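Local coordinates for protein beta-L-arabinobiosidase (Bacteroides thetaiotaomicron, PDB 5MQR) that is a multidomain glycosidase of pectin breakdown in the gut, hydrolysing beta-L-arabinofuranosyl linkages, and may also have sialidase activity, at residues K902-W907 with A959-N964; E909-K914 with T968-S973. All coordinates share one frame; numbering follows the deposited sequence.

Contact 1. Residues K902-W907 with A959-N964; sequences KYEVAW and ANFMNN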
loop_
_atom_site.group_PDB
_atom_site.type_symbol
_atom_site.label_atom_id
_atom_site.label_comp_id
_atom_site.label_asym_id
_atom_site.label_seq_id
_atom_site.Cartn_x
_atom_site.Cartn_y
_atom_site.Cartn_z
ATOM N N LYS A 902 20.099 -33.510 19.494
ATOM C CA LYS A 902 21.430 -33.939 19.097
ATOM C C LYS A 902 21.827 -33.589 17.662
ATOM O O LYS A 902 22.984 -33.333 17.435
ATOM C CB LYS A 902 21.675 -35.429 19.371
ATOM C CG LYS A 902 20.844 -36.400 18.550
ATOM C CD LYS A 902 21.499 -37.773 18.584
ATOM C CE LYS A 902 20.598 -38.860 18.029
ATOM N NZ LYS A 902 21.439 -39.900 17.375
ATOM N N TYR A 903 20.884 -33.541 16.718
ATOM C CA TYR A 903 21.223 -33.192 15.321
ATOM C C TYR A 903 21.517 -31.700 15.127
ATOM O O TYR A 903 22.282 -31.368 14.232
ATOM C CB TYR A 903 20.160 -33.668 14.334
ATOM C CG TYR A 903 19.908 -35.153 14.369
ATOM C CD1 TYR A 903 20.919 -36.060 14.073
ATOM C CD2 TYR A 903 18.644 -35.662 14.690
ATOM C CE1 TYR A 903 20.684 -37.424 14.103
ATOM C CE2 TYR A 903 18.404 -37.023 14.727
ATOM C CZ TYR A 903 19.425 -37.903 14.430
ATOM O OH TYR A 903 19.185 -39.269 14.484
ATOM N N GLU A 904 20.929 -30.833 15.964
ATOM C CA GLU A 904 21.126 -29.348 15.911
ATOM C C GLU A 904 22.581 -28.944 15.777
ATOM O O GLU A 904 22.927 -28.062 15.000
ATOM C CB GLU A 904 20.627 -28.626 17.184
ATOM C CG GLU A 904 19.122 -28.442 17.327
ATOM C CD GLU A 904 18.708 -27.327 18.323
ATOM O OE1 GLU A 904 19.472 -26.351 18.550
ATOM O OE2 GLU A 904 17.571 -27.422 18.863
ATOM N N VAL A 905 23.420 -29.580 16.574
ATOM C CA VAL A 905 24.806 -29.176 16.700
ATOM C C VAL A 905 25.537 -29.138 15.338
ATOM O O VAL A 905 26.429 -28.331 15.174
ATOM C CB VAL A 905 25.527 -30.060 17.735
ATOM C CG1 VAL A 905 25.773 -31.439 17.170
ATOM C CG2 VAL A 905 26.836 -29.438 18.182
ATOM N N ALA A 906 25.132 -29.957 14.361
ATOM C CA ALA A 906 25.667 -29.873 12.985
ATOM C C ALA A 906 25.633 -28.466 12.372
ATOM O O ALA A 906 26.542 -28.051 11.658
ATOM C CB ALA A 906 24.938 -30.853 12.066
ATOM N N TRP A 907 24.573 -27.740 12.682
ATOM C CA TRP A 907 24.374 -26.410 12.150
ATOM C C TRP A 907 25.309 -25.347 12.746
ATOM O O TRP A 907 25.399 -24.244 12.202
ATOM C CB TRP A 907 22.902 -26.002 12.298
ATOM C CG TRP A 907 22.045 -26.748 11.354
ATOM C CD1 TRP A 907 21.223 -27.788 11.635
ATOM C CD2 TRP A 907 21.940 -26.516 9.962
ATOM N NE1 TRP A 907 20.606 -28.232 10.493
ATOM C CE2 TRP A 907 21.023 -27.459 9.446
ATOM C CE3 TRP A 907 22.533 -25.604 9.091
ATOM C CZ2 TRP A 907 20.688 -27.513 8.093
ATOM C CZ3 TRP A 907 22.200 -25.655 7.741
ATOM C CH2 TRP A 907 21.278 -26.599 7.259
ATOM N N ALA A 959 16.907 -23.021 5.804
ATOM C CA ALA A 959 15.562 -22.470 5.901
ATOM C C ALA A 959 14.569 -23.493 6.429
ATOM O O ALA A 959 13.744 -23.152 7.263
ATOM C CB ALA A 959 15.098 -21.931 4.550
ATOM N N ASN A 960 14.638 -24.738 5.940
ATOM C CA ASN A 960 13.733 -25.782 6.433
ATOM C C ASN A 960 13.924 -25.987 7.922
ATOM O O ASN A 960 12.959 -26.064 8.679
ATOM C CB ASN A 960 13.965 -27.109 5.710
ATOM C CG ASN A 960 13.394 -27.131 4.307
ATOM O OD1 ASN A 960 12.573 -26.294 3.914
ATOM N ND2 ASN A 960 13.814 -28.123 3.544
ATOM N N PHE A 961 15.189 -26.087 8.311
ATOM C CA PHE A 961 15.578 -26.262 9.693
ATOM C C PHE A 961 15.032 -25.121 10.531
ATOM O O PHE A 961 14.432 -25.364 11.567
ATOM C CB PHE A 961 17.092 -26.296 9.806
ATOM C CG PHE A 961 17.600 -26.551 11.194
ATOM C CD1 PHE A 961 17.320 -27.760 11.850
ATOM C CD2 PHE A 961 18.449 -25.617 11.824
ATOM C CE1 PHE A 961 17.834 -27.995 13.109
ATOM C CE2 PHE A 961 18.966 -25.866 13.082
ATOM C CZ PHE A 961 18.645 -27.040 13.725
HETATM N N MSE A 962 15.200 -23.892 10.056
HETATM C CA MSE A 962 14.743 -22.726 10.820
HETATM C C MSE A 962 13.239 -22.595 10.873
HETATM O O MSE A 962 12.686 -22.116 11.875
HETATM C CB MSE A 962 15.376 -21.472 10.261
HETATM C CG MSE A 962 16.854 -21.465 10.637
HETATM SE SE MSE A 962 17.762 -19.936 9.795
HETATM C CE MSE A 962 17.089 -18.579 11.045
ATOM N N ASN A 963 12.559 -23.017 9.815
ATOM C CA ASN A 963 11.102 -22.998 9.798
ATOM C C ASN A 963 10.441 -24.162 10.534
ATOM O O ASN A 963 9.424 -23.950 11.171
ATOM C CB ASN A 963 10.566 -22.984 8.364
ATOM C CG ASN A 963 10.548 -21.611 7.774
ATOM O OD1 ASN A 963 9.551 -20.903 7.907
ATOM N ND2 ASN A 963 11.651 -21.208 7.130
ATOM N N ASN A 964 10.991 -25.376 10.426
ATOM C CA ASN A 964 10.248 -26.581 10.803
ATOM C C ASN A 964 10.750 -27.253 12.075
ATOM O O ASN A 964 10.113 -28.164 12.548
ATOM C CB ASN A 964 10.239 -27.589 9.638
ATOM C CG ASN A 964 9.642 -27.016 8.374
ATOM O OD1 ASN A 964 8.764 -26.164 8.421
ATOM N ND2 ASN A 964 10.123 -27.471 7.234
#
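Glu904 and Trp907, three residues apart at and just after the short helix 901-904, close on a single side chain of helix 948-964, that of Phe961. The backbones stay well separated, with the nearest CA atoms, those of Glu904 and Phe961, 8.9 Å apart, so side chains alone bridge the gap. Glu904 takes part through its aliphatic portion: CG lies in the plane of the Phe961 ring, at its far edge, 3.9 Å from CZ. The chain beyond CG is extended, and OE1 accepts a weak hydrogen bond from Thr968 N, which gives this oxygen of a buried residue a polar partner.

Trp907 follows, its backbone N bonded to Glu904 O at 2.9 Å. CG is anti to the carbonyl carbon (chi1 -72°), and the indole lies over one face of Phe961. The five-membered ring does the stacking, face to face: centroids are 3.8 Å apart and the planes differ by 19°. CD1 sits over the centre of the phenyl ring, 3.2 Å above its plane, and comes within 3.3 Å of CE2 of Phe961. On the indole side, CD2 of Phe961 lies 3.5 Å above the ring plane, toward its rim. Phe961 reaches this place with CG anti to its own backbone N (chi1 -177°), sliding past Trp907 in the opposite direction.

Tyr889 also stacks on Trp907, and Trp892 meets both Trp907 and Phe961 edge-to-face, placing the pair within an aromatic cluster of the MGH1-like glycoside hydrolase domain.

Of the 175 Å² buried, most belongs to Phe961 and Trp907. With all three touching residues buried, the chemistry implies cohesion between segment 902-907 and helix 948-964 by dispersion and ring stacking, with Glu904 OE1 meeting its polar partner outside the two segments.

Contact 2. Residues E909-K914 with T968-S973; sequences EIMDEK and TVLSDS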
loop_
_atom_site.group_PDB
_atom_site.type_symbol
_atom_site.label_atom_id
_atom_site.label_comp_id
_atom_site.label_asym_id
_atom_site.label_seq_id
_atom_site.Cartn_x
_atom_site.Cartn_y
_atom_site.Cartn_z
ATOM N N GLU A 909 28.410 -25.424 12.515
ATOM C CA GLU A 909 29.512 -25.286 11.566
ATOM C C GLU A 909 29.280 -24.206 10.511
ATOM O O GLU A 909 30.208 -23.781 9.850
ATOM C CB GLU A 909 29.827 -26.628 10.907
ATOM C CG GLU A 909 30.194 -27.711 11.904
ATOM C CD GLU A 909 31.337 -27.283 12.818
ATOM O OE1 GLU A 909 32.446 -27.066 12.284
ATOM O OE2 GLU A 909 31.117 -27.145 14.054
ATOM N N ILE A 910 28.049 -23.745 10.388
ATOM C CA ILE A 910 27.727 -22.614 9.538
ATOM C C ILE A 910 28.430 -21.330 10.023
ATOM O O ILE A 910 28.821 -20.490 9.201
ATOM C CB ILE A 910 26.195 -22.426 9.446
ATOM C CG1 ILE A 910 25.541 -23.623 8.756
ATOM C CG2 ILE A 910 25.812 -21.166 8.693
ATOM C CD1 ILE A 910 25.996 -23.922 7.341
HETATM N N MSE A 911 28.624 -21.200 11.337
HETATM C CA MSE A 911 29.162 -19.961 11.911
HETATM C C MSE A 911 30.595 -20.095 12.323
HETATM O O MSE A 911 31.123 -19.197 12.949
HETATM C CB MSE A 911 28.328 -19.591 13.134
HETATM C CG MSE A 911 26.829 -19.665 12.828
HETATM SE SE MSE A 911 25.830 -19.423 14.501
HETATM C CE MSE A 911 26.007 -21.260 15.171
ATOM N N ASP A 912 31.248 -21.192 11.965
ATOM C CA ASP A 912 32.616 -21.451 12.374
ATOM C C ASP A 912 33.513 -21.348 11.167
ATOM O O ASP A 912 33.312 -22.037 10.184
ATOM C CB ASP A 912 32.719 -22.841 12.992
ATOM C CG ASP A 912 34.061 -23.085 13.736
ATOM O OD1 ASP A 912 35.076 -22.376 13.519
ATOM O OD2 ASP A 912 34.099 -24.041 14.549
ATOM N N GLU A 913 34.533 -20.508 11.271
ATOM C CA GLU A 913 35.564 -20.364 10.229
ATOM C C GLU A 913 36.354 -21.633 9.961
ATOM O O GLU A 913 36.979 -21.747 8.921
ATOM C CB GLU A 913 36.571 -19.283 10.634
ATOM C CG GLU A 913 36.003 -17.874 10.555
ATOM C CD GLU A 913 37.014 -16.807 10.951
ATOM O OE1 GLU A 913 38.048 -17.151 11.594
ATOM O OE2 GLU A 913 36.740 -15.624 10.616
ATOM N N LYS A 914 36.379 -22.536 10.936
ATOM C CA LYS A 914 37.001 -23.832 10.777
ATOM C C LYS A 914 36.039 -24.831 10.170
ATOM O O LYS A 914 36.446 -25.911 9.743
ATOM C CB LYS A 914 37.496 -24.328 12.137
ATOM C CG LYS A 914 38.437 -23.353 12.828
ATOM C CD LYS A 914 39.637 -23.053 11.942
ATOM C CE LYS A 914 40.798 -22.435 12.713
ATOM N NZ LYS A 914 42.015 -22.268 11.867
ATOM N N THR A 968 17.649 -23.564 18.412
ATOM C CA THR A 968 18.220 -22.398 19.112
ATOM C C THR A 968 19.641 -22.048 18.637
ATOM O O THR A 968 20.290 -21.190 19.231
ATOM C CB THR A 968 18.251 -22.639 20.642
ATOM O OG1 THR A 968 18.952 -23.858 20.895
ATOM C CG2 THR A 968 16.821 -22.745 21.222
ATOM N N VAL A 969 20.107 -22.674 17.563
ATOM C CA VAL A 969 21.477 -22.484 17.097
ATOM C C VAL A 969 21.643 -21.287 16.126
ATOM O O VAL A 969 22.619 -20.557 16.202
ATOM C CB VAL A 969 22.007 -23.813 16.512
ATOM C CG1 VAL A 969 23.278 -23.626 15.698
ATOM C CG2 VAL A 969 22.271 -24.794 17.650
ATOM N N LEU A 970 20.683 -21.079 15.242
ATOM C CA LEU A 970 20.787 -20.122 14.161
ATOM C C LEU A 970 19.749 -19.001 14.293
ATOM O O LEU A 970 18.568 -19.274 14.476
ATOM C CB LEU A 970 20.556 -20.842 12.840
ATOM C CG LEU A 970 21.566 -21.914 12.452
ATOM C CD1 LEU A 970 21.116 -22.587 11.167
ATOM C CD2 LEU A 970 22.947 -21.294 12.287
ATOM N N SER A 971 20.208 -17.756 14.186
ATOM C CA SER A 971 19.330 -16.605 14.133
ATOM C C SER A 971 19.058 -16.209 12.675
ATOM O O SER A 971 19.709 -16.663 11.746
ATOM C CB SER A 971 19.964 -15.422 14.879
ATOM O OG SER A 971 21.197 -15.079 14.293
ATOM N N ASP A 972 18.085 -15.331 12.503
ATOM C CA ASP A 972 17.836 -14.693 11.216
ATOM C C ASP A 972 19.095 -14.010 10.631
ATOM O O ASP A 972 19.342 -14.115 9.425
ATOM C CB ASP A 972 16.664 -13.694 11.314
ATOM C CG ASP A 972 15.315 -14.378 11.553
ATOM O OD1 ASP A 972 15.267 -15.624 11.556
ATOM O OD2 ASP A 972 14.299 -13.660 11.757
ATOM N N SER A 973 19.884 -13.351 11.483
ATOM C CA SER A 973 21.100 -12.665 11.045
ATOM C C SER A 973 22.039 -13.585 10.338
ATOM O O SER A 973 22.683 -13.181 9.374
ATOM C CB SER A 973 21.859 -12.040 12.218
ATOM O OG SER A 973 21.094 -10.971 12.685
#
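Met911, a selenomethionine here, reaches across to Val969 and Leu970 and, with 57 Å² covered, contributes most of the first segment's share of the interface. Its CG is anti to the carbonyl carbon, and the chain then bends at the last torsion (chi3 -81°), turning CE toward the Val969 backbone and side chain. CE is 3.6 Å from Val969 O and 3.7 Å from CG1 of the same residue, so the methyl meets a carbonyl and a branch methyl together. SE lies 3.8 Å from Val969 O and 4.1 Å from CD2 of Leu970.

Leu970, with 45 Å² covered, presents the same CD2 to Ile910, whose CB lies 4.5 Å away, a looser touch. Met958 of helix 948-964 touches both Leu970 and Ile910, and Val974 of helix 972-985 touches Ile910 and Met911. The inner part is therefore buried, whereas Met911 is exposed.

Ser971 is the N-cap residue of helix 972-985. The arrangement is largely apolar packing of a 3-10 turn and the loop after it against the connection between two consecutive helices, 948-964 and 972-985, consistent with the (alpha/alpha)6-type barrel of six-hairpin glycosidases.

Overall arrangement
The two contacts are neighbours, their centres about 10 Å apart, and all four segments belong to the MGH1-like glycoside hydrolase domain. Along the chain they alternate: 902-907, 909-914, 959-964, 968-973, so two consecutive pieces of the chain run beside two later consecutive pieces. Contact 1 uses the end of helix 948-964, and contact 2 the link leading into helix 972-985, the next helix. They also touch directly, with Met962 CE 3.3 Å from Ser971 O and Glu904 OE1 3.3 Å from Val969 CG2. Each contact's centre lies about 35 Å from the chain's centre. Region 902-914 is thereby packed on one helix end and the turn into the next, in what is probably a catalytic-type helical domain.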